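Long-range contacts in sulfoquinovosidase (Escherichia coli, PDB 5AEG), which hydrolyses sulfoquinovosyl diacylglycerides, the sulfolipids of plants, and simple sulfoquinovosides such as sulfoquinovosyl glycerol to release sulfoquinovose for bacterial sulfoglycolysis: residues 623-628 against 648-653; 521-526 against 653-658; 485-490 against 605-610. All coordinates share one frame; numbering follows the deposited sequence.

Contact 1. Residues 623-628 against 648-653; sequences RSDWTL and EVTVNA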
ATOM      1  N   ARG A 623      25.251   7.694  10.758  1.00 24.06           N
ATOM      2  CA  ARG A 623      25.858   8.315   9.578  1.00 25.90           C
ATOM      3  C   ARG A 623      26.087   9.796   9.775  1.00 26.80           C
ATOM      4  O   ARG A 623      25.268  10.453  10.389  1.00 24.73           O
ATOM      5  CB  ARG A 623      24.959   8.147   8.334  1.00 27.34           C
ATOM      6  CG  ARG A 623      24.780   6.702   7.913  1.00 25.98           C
ATOM      7  CD  ARG A 623      26.077   5.957   7.524  1.00 29.67           C
ATOM      8  NE  ARG A 623      26.706   6.642   6.403  1.00 30.62           N
ATOM      9  CZ  ARG A 623      26.802   6.251   5.143  1.00 32.01           C
ATOM     10  NH1 ARG A 623      26.340   5.090   4.706  1.00 29.92           N
ATOM     11  NH2 ARG A 623      27.428   7.069   4.274  1.00 30.88           N
ATOM     12  N   SER A 624      27.199  10.306   9.244  1.00 24.88           N
ATOM     13  CA  SER A 624      27.445  11.738   9.171  1.00 24.98           C
ATOM     14  C   SER A 624      27.405  12.234   7.705  1.00 25.92           C
ATOM     15  O   SER A 624      27.314  13.473   7.404  1.00 25.10           O
ATOM     16  CB  SER A 624      28.786  12.021   9.891  1.00 26.80           C
ATOM     17  OG  SER A 624      29.814  11.570   9.080  1.00 28.94           O
ATOM     18  N   ASP A 625      27.378  11.291   6.769  1.00 23.64           N
ATOM     19  CA  ASP A 625      27.242  11.635   5.347  1.00 23.73           C
ATOM     20  C   ASP A 625      26.351  10.533   4.645  1.00 25.11           C
ATOM     21  O   ASP A 625      25.937   9.584   5.285  1.00 24.68           O
ATOM     22  CB  ASP A 625      28.637  11.747   4.701  1.00 28.46           C
ATOM     23  CG  ASP A 625      29.448  10.456   4.760  1.00 34.51           C
ATOM     24  OD1 ASP A 625      29.014   9.381   5.178  1.00 35.01           O
ATOM     25  OD2 ASP A 625      30.600  10.500   4.339  1.00 40.31           O
ATOM     26  N   TRP A 626      26.168  10.651   3.343  1.00 20.89           N
ATOM     27  CA  TRP A 626      25.280   9.800   2.591  1.00 24.38           C
ATOM     28  C   TRP A 626      25.623   9.888   1.092  1.00 22.78           C
ATOM     29  O   TRP A 626      25.993  10.969   0.592  1.00 23.51           O
ATOM     30  CB  TRP A 626      23.822  10.236   2.814  1.00 22.62           C
ATOM     31  CG  TRP A 626      22.822   9.211   2.349  1.00 21.59           C
ATOM     32  CD1 TRP A 626      21.970   9.282   1.323  1.00 23.90           C
ATOM     33  CD2 TRP A 626      22.584   7.981   3.000  1.00 22.32           C
ATOM     34  NE1 TRP A 626      21.184   8.129   1.275  1.00 21.57           N
ATOM     35  CE2 TRP A 626      21.575   7.300   2.270  1.00 22.43           C
ATOM     36  CE3 TRP A 626      23.182   7.344   4.135  1.00 22.04           C
ATOM     37  CZ2 TRP A 626      21.118   6.054   2.649  1.00 22.13           C
ATOM     38  CZ3 TRP A 626      22.724   6.045   4.509  1.00 22.51           C
ATOM     39  CH2 TRP A 626      21.747   5.427   3.718  1.00 22.67           C
ATOM     40  N   THR A 627      25.496   8.752   0.431  1.00 23.73           N
ATOM     41  CA  THR A 627      25.876   8.551  -1.016  1.00 24.10           C
ATOM     42  C   THR A 627      24.612   8.177  -1.731  1.00 25.04           C
ATOM     43  O   THR A 627      23.814   7.355  -1.232  1.00 22.34           O
ATOM     44  CB  THR A 627      26.980   7.477  -1.083  1.00 24.21           C
ATOM     45  OG1 THR A 627      28.146   7.940  -0.396  1.00 26.01           O
ATOM     46  CG2 THR A 627      27.367   7.146  -2.530  1.00 30.33           C
ATOM     47  N   LEU A 628      24.358   8.819  -2.862  1.00 22.50           N
ATOM     48  CA  LEU A 628      23.163   8.667  -3.632  1.00 20.69           C
ATOM     49  C   LEU A 628      23.543   8.966  -5.072  1.00 21.66           C
ATOM     50  O   LEU A 628      24.718   9.313  -5.354  1.00 23.04           O
ATOM     51  CB  LEU A 628      22.106   9.657  -3.183  1.00 22.07           C
ATOM     52  CG  LEU A 628      22.552  11.102  -3.282  1.00 20.32           C
ATOM     53  CD1 LEU A 628      21.469  11.883  -3.990  1.00 20.88           C
ATOM     54  CD2 LEU A 628      22.866  11.686  -1.903  1.00 22.65           C
ATOM     55  N   GLU A 648      27.146   9.705  -9.196  1.00 24.74           N
ATOM     56  CA  GLU A 648      27.112   9.377  -7.803  1.00 28.17           C
ATOM     57  C   GLU A 648      27.621  10.580  -7.019  1.00 29.19           C
ATOM     58  O   GLU A 648      28.646  11.229  -7.451  1.00 23.54           O
ATOM     59  CB  GLU A 648      28.006   8.170  -7.538  1.00 31.20           C
ATOM     60  CG  GLU A 648      27.570   7.333  -6.349  1.00 43.10           C
ATOM     61  CD  GLU A 648      26.278   6.543  -6.617  1.00 47.22           C
ATOM     62  OE1 GLU A 648      25.940   6.372  -7.782  1.00 53.69           O
ATOM     63  OE2 GLU A 648      25.563   6.123  -5.668  1.00 55.07           O
ATOM     64  N   VAL A 649      27.042  10.856  -5.826  1.00 23.52           N
ATOM     65  CA  VAL A 649      27.513  11.955  -4.982  1.00 24.20           C
ATOM     66  C   VAL A 649      27.483  11.551  -3.543  1.00 28.90           C
ATOM     67  O   VAL A 649      26.579  10.786  -3.105  1.00 23.38           O
ATOM     68  CB  VAL A 649      26.660  13.205  -5.245  1.00 24.81           C
ATOM     69  CG1 VAL A 649      25.228  13.020  -4.814  1.00 26.68           C
ATOM     70  CG2 VAL A 649      27.234  14.403  -4.558  1.00 28.14           C
ATOM     71  N   THR A 650      28.457  12.018  -2.792  1.00 25.37           N
ATOM     72  CA  THR A 650      28.426  11.832  -1.329  1.00 25.37           C
ATOM     73  C   THR A 650      28.311  13.192  -0.728  1.00 26.37           C
ATOM     74  O   THR A 650      29.048  14.123  -1.161  1.00 25.72           O
ATOM     75  CB  THR A 650      29.658  11.041  -0.874  1.00 25.37           C
ATOM     76  OG1 THR A 650      29.647   9.723  -1.485  1.00 26.54           O
ATOM     77  CG2 THR A 650      29.741  10.986   0.713  1.00 27.15           C
ATOM     78  N   VAL A 651      27.381  13.411   0.184  1.00 23.22           N
ATOM     79  CA  VAL A 651      27.215  14.724   0.847  1.00 24.79           C
ATOM     80  C   VAL A 651      27.146  14.586   2.333  1.00 28.20           C
ATOM     81  O   VAL A 651      26.706  13.556   2.850  1.00 24.97           O
ATOM     82  CB  VAL A 651      25.936  15.493   0.397  1.00 29.17           C
ATOM     83  CG1 VAL A 651      26.069  15.952  -1.025  1.00 36.38           C
ATOM     84  CG2 VAL A 651      24.635  14.632   0.545  1.00 26.04           C
ATOM     85  N   ASN A 652      27.578  15.642   3.057  1.00 24.82           N
ATOM     86  CA  ASN A 652      27.338  15.674   4.478  1.00 25.77           C
ATOM     87  C   ASN A 652      25.837  15.668   4.765  1.00 23.86           C
ATOM     88  O   ASN A 652      25.035  16.315   4.090  1.00 22.85           O
ATOM     89  CB  ASN A 652      27.955  16.925   5.094  1.00 30.84           C
ATOM     90  CG  ASN A 652      29.452  16.768   5.282  1.00 44.50           C
ATOM     91  OD1 ASN A 652      30.050  15.648   5.213  1.00 44.51           O
ATOM     92  ND2 ASN A 652      30.086  17.887   5.543  1.00 49.78           N
ATOM     93  N   ALA A 653      25.477  14.904   5.776  1.00 24.78           N
ATOM     94  CA  ALA A 653      24.081  14.651   6.054  1.00 23.13           C
ATOM     95  C   ALA A 653      23.818  14.593   7.571  1.00 23.58           C
ATOM     96  O   ALA A 653      23.420  13.510   8.130  1.00 24.01           O
ATOM     97  CB  ALA A 653      23.643  13.335   5.353  1.00 24.90           C
TER

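Contact 2. Residues 521-526 against 653-658; sequences LLRWCD and APIGKP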
ATOM      1  N   LEU A 521      13.945   8.457  15.405  1.00 16.43           N
ATOM      2  CA  LEU A 521      12.855   9.341  15.311  1.00 17.32           C
ATOM      3  C   LEU A 521      13.204  10.572  14.464  1.00 19.14           C
ATOM      4  O   LEU A 521      12.425  10.986  13.641  1.00 18.09           O
ATOM      5  CB  LEU A 521      12.381   9.827  16.698  1.00 18.20           C
ATOM      6  CG  LEU A 521      11.118  10.646  16.733  1.00 18.08           C
ATOM      7  CD1 LEU A 521       9.892   9.812  16.261  1.00 18.81           C
ATOM      8  CD2 LEU A 521      10.818  11.139  18.150  1.00 20.38           C
ATOM      9  N   LEU A 522      14.342  11.189  14.725  1.00 18.19           N
ATOM     10  CA  LEU A 522      14.742  12.422  14.049  1.00 17.63           C
ATOM     11  C   LEU A 522      15.082  12.198  12.587  1.00 17.32           C
ATOM     12  O   LEU A 522      14.656  12.994  11.744  1.00 18.64           O
ATOM     13  CB  LEU A 522      15.920  13.104  14.787  1.00 19.90           C
ATOM     14  CG  LEU A 522      15.635  13.452  16.262  1.00 20.18           C
ATOM     15  CD1 LEU A 522      16.669  14.435  16.770  1.00 23.32           C
ATOM     16  CD2 LEU A 522      14.284  13.985  16.575  1.00 21.06           C
ATOM     17  N   ARG A 523      15.767  11.117  12.267  1.00 17.60           N
ATOM     18  CA  ARG A 523      15.997  10.776  10.863  1.00 17.87           C
ATOM     19  C   ARG A 523      14.663  10.472  10.110  1.00 17.14           C
ATOM     20  O   ARG A 523      14.513  10.797   8.936  1.00 16.75           O
ATOM     21  CB  ARG A 523      16.889   9.581  10.782  1.00 20.25           C
ATOM     22  CG  ARG A 523      18.327   9.884  11.018  1.00 21.76           C
ATOM     23  CD  ARG A 523      18.959  10.727   9.963  1.00 23.36           C
ATOM     24  NE  ARG A 523      20.430  10.617  10.096  1.00 21.67           N
ATOM     25  CZ  ARG A 523      21.315  11.453   9.542  1.00 24.44           C
ATOM     26  NH1 ARG A 523      20.892  12.447   8.810  1.00 22.17           N
ATOM     27  NH2 ARG A 523      22.630  11.263   9.727  1.00 23.19           N
ATOM     28  N   TRP A 524      13.692   9.846  10.803  1.00 16.85           N
ATOM     29  CA  TRP A 524      12.436   9.554  10.184  1.00 16.82           C
ATOM     30  C   TRP A 524      11.633  10.815   9.969  1.00 18.28           C
ATOM     31  O   TRP A 524      10.948  10.974   8.949  1.00 17.97           O
ATOM     32  CB  TRP A 524      11.618   8.525  10.995  1.00 16.95           C
ATOM     33  CG  TRP A 524      10.815   7.590  10.187  1.00 17.19           C
ATOM     34  CD1 TRP A 524       9.859   7.868   9.282  1.00 17.16           C
ATOM     35  CD2 TRP A 524      10.827   6.184  10.330  1.00 16.72           C
ATOM     36  NE1 TRP A 524       9.275   6.713   8.799  1.00 18.41           N
ATOM     37  CE2 TRP A 524       9.852   5.653   9.411  1.00 18.86           C
ATOM     38  CE3 TRP A 524      11.551   5.333  11.130  1.00 17.16           C
ATOM     39  CZ2 TRP A 524       9.607   4.311   9.271  1.00 18.03           C
ATOM     40  CZ3 TRP A 524      11.334   3.936  10.976  1.00 17.28           C
ATOM     41  CH2 TRP A 524      10.371   3.462  10.043  1.00 17.42           C
ATOM     42  N   CYS A 525      11.744  11.759  10.924  1.00 17.25           N
ATOM     43  CA  CYS A 525      11.108  13.046  10.770  1.00 17.82           C
ATOM     44  C   CYS A 525      11.682  13.744   9.527  1.00 19.24           C
ATOM     45  O   CYS A 525      10.951  14.386   8.796  1.00 19.10           O
ATOM     46  CB  CYS A 525      11.318  13.912  12.038  1.00 18.67           C
ATOM     47  SG  CYS A 525      10.341  15.432  11.975  1.00 22.87           S
ATOM     48  N   ASP A 526      12.999  13.668   9.329  1.00 18.53           N
ATOM     49  CA  ASP A 526      13.624  14.296   8.132  1.00 19.14           C
ATOM     50  C   ASP A 526      13.044  13.727   6.806  1.00 21.75           C
ATOM     51  O   ASP A 526      12.940  14.427   5.790  1.00 23.17           O
ATOM     52  CB  ASP A 526      15.106  14.072   8.141  1.00 18.79           C
ATOM     53  CG  ASP A 526      15.888  14.951   9.138  1.00 23.68           C
ATOM     54  OD1 ASP A 526      15.236  15.781   9.838  1.00 23.50           O
ATOM     55  OD2 ASP A 526      17.148  14.686   9.199  1.00 22.69           O
ATOM     56  N   ALA A 653      25.477  14.904   5.776  1.00 24.78           N
ATOM     57  CA  ALA A 653      24.081  14.651   6.054  1.00 23.13           C
ATOM     58  C   ALA A 653      23.818  14.593   7.571  1.00 23.58           C
ATOM     59  O   ALA A 653      23.420  13.510   8.130  1.00 24.01           O
ATOM     60  CB  ALA A 653      23.643  13.335   5.353  1.00 24.90           C
ATOM     61  N   PRO A 654      24.077  15.700   8.264  1.00 24.91           N
ATOM     62  CA  PRO A 654      23.679  15.630   9.681  1.00 25.74           C
ATOM     63  C   PRO A 654      22.145  15.602   9.804  1.00 24.07           C
ATOM     64  O   PRO A 654      21.418  16.012   8.854  1.00 23.66           O
ATOM     65  CB  PRO A 654      24.258  16.928  10.262  1.00 26.83           C
ATOM     66  CG  PRO A 654      24.267  17.882   9.113  1.00 28.35           C
ATOM     67  CD  PRO A 654      24.547  17.061   7.874  1.00 26.50           C
ATOM     68  N   ILE A 655      21.655  15.209  10.986  1.00 26.01           N
ATOM     69  CA  ILE A 655      20.213  15.233  11.260  1.00 24.71           C
ATOM     70  C   ILE A 655      19.692  16.640  11.058  1.00 25.57           C
ATOM     71  O   ILE A 655      20.321  17.638  11.463  1.00 23.03           O
ATOM     72  CB  ILE A 655      19.955  14.697  12.685  1.00 28.67           C
ATOM     73  CG1 ILE A 655      20.152  13.170  12.706  1.00 30.34           C
ATOM     74  CG2 ILE A 655      18.585  15.050  13.149  1.00 28.15           C
ATOM     75  CD1 ILE A 655      20.452  12.633  14.057  1.00 35.10           C
ATOM     76  N   GLY A 656      18.586  16.780  10.377  1.00 20.28           N
ATOM     77  CA  GLY A 656      17.976  18.074  10.048  1.00 22.87           C
ATOM     78  C   GLY A 656      18.402  18.638   8.649  1.00 22.29           C
ATOM     79  O   GLY A 656      17.816  19.620   8.162  1.00 25.09           O
ATOM     80  N   LYS A 657      19.436  18.055   8.057  1.00 22.50           N
ATOM     81  CA  LYS A 657      19.907  18.406   6.675  1.00 22.63           C
ATOM     82  C   LYS A 657      19.945  17.132   5.809  1.00 21.84           C
ATOM     83  O   LYS A 657      21.002  16.664   5.399  1.00 22.10           O
ATOM     84  CB  LYS A 657      21.271  19.080   6.773  1.00 26.37           C
ATOM     85  CG  LYS A 657      21.160  20.383   7.503  1.00 27.91           C
ATOM     86  CD  LYS A 657      22.474  21.126   7.673  1.00 33.47           C
ATOM     87  CE  LYS A 657      22.189  22.341   8.540  1.00 38.12           C
ATOM     88  NZ  LYS A 657      23.371  23.216   8.480  1.00 43.35           N
ATOM     89  N   PRO A 658      18.754  16.578   5.532  1.00 23.42           N
ATOM     90  CA  PRO A 658      18.667  15.294   4.810  1.00 23.84           C
ATOM     91  C   PRO A 658      19.163  15.489   3.360  1.00 21.57           C
ATOM     92  O   PRO A 658      19.213  16.621   2.865  1.00 21.73           O
ATOM     93  CB  PRO A 658      17.205  14.998   4.765  1.00 20.34           C
ATOM     94  CG  PRO A 658      16.490  16.277   5.065  1.00 21.67           C
ATOM     95  CD  PRO A 658      17.455  16.999   5.996  1.00 21.76           C
TER

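Contact 3. Residues 485-490 against 605-610; sequences SVVPAA and YQYLLG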
ATOM      1  N   SER A 485      12.648   0.571   3.996  1.00 17.25           N
ATOM      2  CA  SER A 485      11.658  -0.244   3.324  1.00 16.55           C
ATOM      3  C   SER A 485      10.442   0.593   2.868  1.00 17.32           C
ATOM      4  O   SER A 485       9.641   0.162   1.989  1.00 16.94           O
ATOM      5  CB  SER A 485      11.288  -1.452   4.259  1.00 16.37           C
ATOM      6  OG  SER A 485      10.457  -0.989   5.326  1.00 17.46           O
ATOM      7  N   VAL A 486      10.249   1.773   3.480  1.00 16.89           N
ATOM      8  CA  VAL A 486       9.159   2.646   3.094  1.00 16.92           C
ATOM      9  C   VAL A 486       9.305   3.167   1.625  1.00 18.05           C
ATOM     10  O   VAL A 486       8.302   3.428   0.938  1.00 16.21           O
ATOM     11  CB  VAL A 486       9.003   3.834   4.095  1.00 17.01           C
ATOM     12  CG1 VAL A 486       7.889   4.747   3.661  1.00 16.27           C
ATOM     13  CG2 VAL A 486       8.798   3.314   5.553  1.00 17.51           C
ATOM     14  N   VAL A 487      10.549   3.358   1.193  1.00 16.42           N
ATOM     15  CA  VAL A 487      10.755   3.889  -0.157  1.00 17.94           C
ATOM     16  C   VAL A 487      10.336   2.956  -1.316  1.00 18.02           C
ATOM     17  O   VAL A 487       9.533   3.352  -2.119  1.00 17.13           O
ATOM     18  CB  VAL A 487      12.173   4.437  -0.367  1.00 19.69           C
ATOM     19  CG1 VAL A 487      12.263   5.164  -1.694  1.00 18.27           C
ATOM     20  CG2 VAL A 487      12.530   5.432   0.754  1.00 19.83           C
ATOM     21  N   PRO A 488      10.772   1.679  -1.346  1.00 17.69           N
ATOM     22  CA  PRO A 488      10.165   0.766  -2.319  1.00 17.23           C
ATOM     23  C   PRO A 488       8.680   0.613  -2.152  1.00 17.53           C
ATOM     24  O   PRO A 488       7.980   0.492  -3.151  1.00 17.43           O
ATOM     25  CB  PRO A 488      10.919  -0.556  -2.156  1.00 20.23           C
ATOM     26  CG  PRO A 488      11.713  -0.425  -0.911  1.00 21.75           C
ATOM     27  CD  PRO A 488      11.873   1.069  -0.623  1.00 17.54           C
ATOM     28  N   ALA A 489       8.157   0.732  -0.922  1.00 16.40           N
ATOM     29  CA  ALA A 489       6.712   0.696  -0.707  1.00 16.77           C
ATOM     30  C   ALA A 489       6.002   1.842  -1.423  1.00 15.81           C
ATOM     31  O   ALA A 489       4.966   1.663  -2.102  1.00 15.92           O
ATOM     32  CB  ALA A 489       6.453   0.649   0.788  1.00 13.92           C
ATOM     33  N   ALA A 490       6.530   3.062  -1.298  1.00 15.49           N
ATOM     34  CA  ALA A 490       5.962   4.198  -2.014  1.00 16.23           C
ATOM     35  C   ALA A 490       6.037   4.041  -3.558  1.00 16.47           C
ATOM     36  O   ALA A 490       5.093   4.352  -4.262  1.00 18.66           O
ATOM     37  CB  ALA A 490       6.691   5.461  -1.663  1.00 16.78           C
ATOM     38  N   TYR A 605      15.961   3.250  -3.038  1.00 20.60           N
ATOM     39  CA  TYR A 605      15.958   4.033  -1.759  1.00 20.65           C
ATOM     40  C   TYR A 605      16.051   5.582  -1.991  1.00 20.90           C
ATOM     41  O   TYR A 605      16.372   6.326  -1.084  1.00 22.25           O
ATOM     42  CB  TYR A 605      17.028   3.481  -0.819  1.00 20.56           C
ATOM     43  CG  TYR A 605      16.807   2.006  -0.510  1.00 18.85           C
ATOM     44  CD1 TYR A 605      15.620   1.576   0.135  1.00 19.09           C
ATOM     45  CD2 TYR A 605      17.747   1.037  -0.859  1.00 23.05           C
ATOM     46  CE1 TYR A 605      15.381   0.236   0.386  1.00 17.75           C
ATOM     47  CE2 TYR A 605      17.531  -0.310  -0.576  1.00 21.02           C
ATOM     48  CZ  TYR A 605      16.345  -0.701   0.038  1.00 20.43           C
ATOM     49  OH  TYR A 605      16.116  -2.062   0.262  1.00 20.51           O
ATOM     50  N   GLN A 606      15.703   6.024  -3.201  1.00 17.83           N
ATOM     51  CA  GLN A 606      15.530   7.416  -3.510  1.00 19.42           C
ATOM     52  C   GLN A 606      14.451   7.622  -4.511  1.00 18.94           C
ATOM     53  O   GLN A 606      14.014   6.704  -5.207  1.00 19.65           O
ATOM     54  CB  GLN A 606      16.890   7.993  -4.004  1.00 20.01           C
ATOM     55  CG  GLN A 606      17.455   7.357  -5.190  1.00 19.26           C
ATOM     56  CD  GLN A 606      18.717   8.086  -5.684  1.00 19.31           C
ATOM     57  OE1 GLN A 606      19.842   7.798  -5.219  1.00 19.95           O
ATOM     58  NE2 GLN A 606      18.523   9.100  -6.496  1.00 21.23           N
ATOM     59  N   TYR A 607      13.956   8.875  -4.520  1.00 17.81           N
ATOM     60  CA  TYR A 607      12.790   9.252  -5.205  1.00 18.47           C
ATOM     61  C   TYR A 607      12.790  10.694  -5.552  1.00 20.26           C
ATOM     62  O   TYR A 607      13.589  11.453  -5.030  1.00 18.75           O
ATOM     63  CB  TYR A 607      11.471   8.912  -4.448  1.00 19.37           C
ATOM     64  CG  TYR A 607      11.312   9.593  -3.125  1.00 17.86           C
ATOM     65  CD1 TYR A 607      11.966   9.094  -1.953  1.00 20.43           C
ATOM     66  CD2 TYR A 607      10.514  10.705  -2.980  1.00 20.00           C
ATOM     67  CE1 TYR A 607      11.817   9.724  -0.708  1.00 18.18           C
ATOM     68  CE2 TYR A 607      10.377  11.350  -1.731  1.00 18.56           C
ATOM     69  CZ  TYR A 607      11.018  10.843  -0.600  1.00 17.83           C
ATOM     70  OH  TYR A 607      10.800  11.499   0.596  1.00 19.24           O
ATOM     71  N   LEU A 608      11.897  11.044  -6.469  1.00 17.86           N
ATOM     72  CA  LEU A 608      11.589  12.450  -6.751  1.00 20.44           C
ATOM     73  C   LEU A 608      10.266  12.826  -6.030  1.00 19.81           C
ATOM     74  O   LEU A 608       9.278  12.079  -6.063  1.00 20.35           O
ATOM     75  CB  LEU A 608      11.440  12.669  -8.243  1.00 20.27           C
ATOM     76  CG  LEU A 608      12.645  12.425  -9.114  1.00 18.99           C
ATOM     77  CD1 LEU A 608      12.278  12.405 -10.627  1.00 22.21           C
ATOM     78  CD2 LEU A 608      13.784  13.353  -8.833  1.00 22.26           C
ATOM     79  N   LEU A 609      10.271  13.951  -5.362  1.00 18.51           N
ATOM     80  CA  LEU A 609       9.073  14.564  -4.756  1.00 19.28           C
ATOM     81  C   LEU A 609       8.602  15.592  -5.747  1.00 21.32           C
ATOM     82  O   LEU A 609       9.232  16.624  -5.898  1.00 19.99           O
ATOM     83  CB  LEU A 609       9.381  15.189  -3.408  1.00 18.87           C
ATOM     84  CG  LEU A 609       8.247  15.762  -2.552  1.00 19.69           C
ATOM     85  CD1 LEU A 609       7.260  14.655  -2.086  1.00 20.98           C
ATOM     86  CD2 LEU A 609       8.794  16.499  -1.339  1.00 20.05           C
ATOM     87  N   GLY A 610       7.460  15.320  -6.369  1.00 19.35           N
ATOM     88  CA  GLY A 610       7.041  16.060  -7.582  1.00 21.85           C
ATOM     89  C   GLY A 610       8.153  15.917  -8.635  1.00 20.98           C
ATOM     90  O   GLY A 610       8.933  14.968  -8.623  1.00 21.07           O
TER

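Contact 1. Residues 623-628 against 648-653
Thr-627 and Thr-650 face each other in a non-hydrogen-bonded pair of an antiparallel two-stranded sheet, and their hydroxyls share a hydrogen bond, Thr-627 OG1 to Thr-650 OG1 2.6 Å. Both threonines set OG1 beside the backbone N (chi1 -63° and -62°), which turns the hydroxyls toward one another and sends the two methyls, anti to the backbone N, in opposite directions along the strands. The methyl of Thr-650 then lies against Asp-625 OD2, and that of Thr-627 against the bent chain of Glu-648. On the opposite face Leu-628 and Val-649 run side by side, with Leu-628 CG 3.6 Å from Val-649 CG1; Phe-661 packs against Leu-628 and Val-651 from strand 660-663. Paired backbone bonds join Trp-626/Val-651 and Leu-628/Val-649; that from Trp-626 N to Val-651 O (3.0 Å) is the least straight of the four, at 136°. Past the strand end, Ala-653 N donates another hydrogen bond to Ser-624 O (2.8 Å). Arg-623 folds back: NH2 forms a salt bridge with Asp-625 OD1 (2.9 Å), one guanidinium face lies over Trp-626 CE3, and NH1 pairs with Glu-620. This antiparallel strand pair of the C-terminal domain therefore has two unlike faces, a polar, largely exposed one where a hydroxyl pair adds to the backbone bonds and Asp-625 is held by Arg-623, and an apolar one packed against the domain interior.

Contact 2. Residues 521-526 against 653-658
Arg-523 lays its guanidinium beneath the side chain of Ile-655, whose CG1 sits 3.6 Å above the guanidinium plane, displaced toward the rim. In that plane, the end of the same group grips a single acceptor: NH1 and NH2 both donate to Ala-653 O, at 2.8 Å from Arg-523 NH1 and 2.9 Å from Arg-523 NH2. The NH2 donor approaches nearly in line with the C=O bond, whereas NH1 comes in from well above the carbonyl plane. A bend at chi2 (-67°) followed by a nearly extended outer chain carries the group from the helix surface to the loop. Two bonds to one oxygen and an aliphatic cover over one face should restrict its rotation.

The other branch of Ile-655 faces the helix itself, CG2 touching Leu-522 CB at 3.7 Å, so this one residue is wedged between two neighbouring side chains of helix 518-528. One turn on from Leu-522, Asp-526 points toward the loop and accepts the N-H of Gly-656 at OD2, a straight bond (Gly-656 N to Asp-526 OD2 2.8 Å, 167°) on the syn side of the carboxylate. Its CB rests against the ring of Pro-658, with Pro-658 CG 4.0 Å from Asp-526 CB. The second oxygen, OD1, has a weak bond to His-557 of helix 552-567, and Arg-560 of that helix binds Gly-656 O.

Residues 654-657 form a type II beta turn, closed by Lys-657 N to Pro-654 O, with Gly-656 at its third position, where the positive phi (94°) favours glycine. A barrel helix thus receives a turn of the C-terminal beta domain, an interface between the TIM-barrel and C-terminal domains of family 31 glycoside hydrolases.

Contact 3. Residues 485-490 against 605-610
Helix 486-495 approaches, near Val-487, the chain just ahead of the short strand 607-609, where Val-487 and Tyr-605 come nearest, their CA atoms 5.4 Å apart. Val-487 does most of the touching. Its CG1, anti to the backbone N (chi1 -171°), reaches over the peptide that joins Tyr-605 to Gln-606, 3.8 Å from Tyr-605 C, and also meets the ring of Tyr-607 at CD1 (Val-487 CG1 to Tyr-607 CD1, 3.9 Å). A single methyl therefore spans backbone and aromatic ring, approaching the ring obliquely.

The next residue on the helix, Pro-488, takes up the ring of Tyr-605. Although the CB of that tyrosine leaves its backbone away from the helix, the ring folds back beside it, and Pro-488 CD lies 3.7 Å from Tyr-605 CE1, with CG close behind; the two side chains meet at a slant. The two tyrosines thus reach the same short piece of helix, Tyr-605 at Pro-488 and Tyr-607 at Val-487. These contacts are apolar, and the polar end of Tyr-607 is satisfied by another partner, its OH bonding to Phe-530 O.

Phe-527 of helix 518-528 touches both Val-487 and Tyr-607, adding a third wall to the cluster, while the ring of Tyr-605 also meets that of His-619. Behind the contact, Val-486 packs on His-501 and Ser-503 of barrel strand 501-505. Within the sheet, Tyr-607 is backbone-bonded to Val-615 of strand 613-615, so the barrel helix is seated against the C-terminal beta sheet.

Overall arrangement
Contacts 2 and 3 both join the TIM barrel to the C-terminal domain, through barrel helices 518-528 and 486-495, whereas contact 1 lies wholly within the C-terminal domain. Their centres lie about 13 Å (contacts 1 and 2), 17 Å (1 and 3) and 16 Å (2 and 3) apart. Along the chain, contacts 2 and 3 interleave, contact 3 closes before contact 1 opens, and contact 1 falls within the span of contact 2. Ala-653 belongs to both contacts 1 and 2, coupling the strand pair 625-630/647-652 directly to helix 518-528. Trp-524 touches Val-486, and Leu-628 touches Gln-606, so the three adjoin, two at the domain interface and one beside it, away from the catalytic and substrate-binding residues.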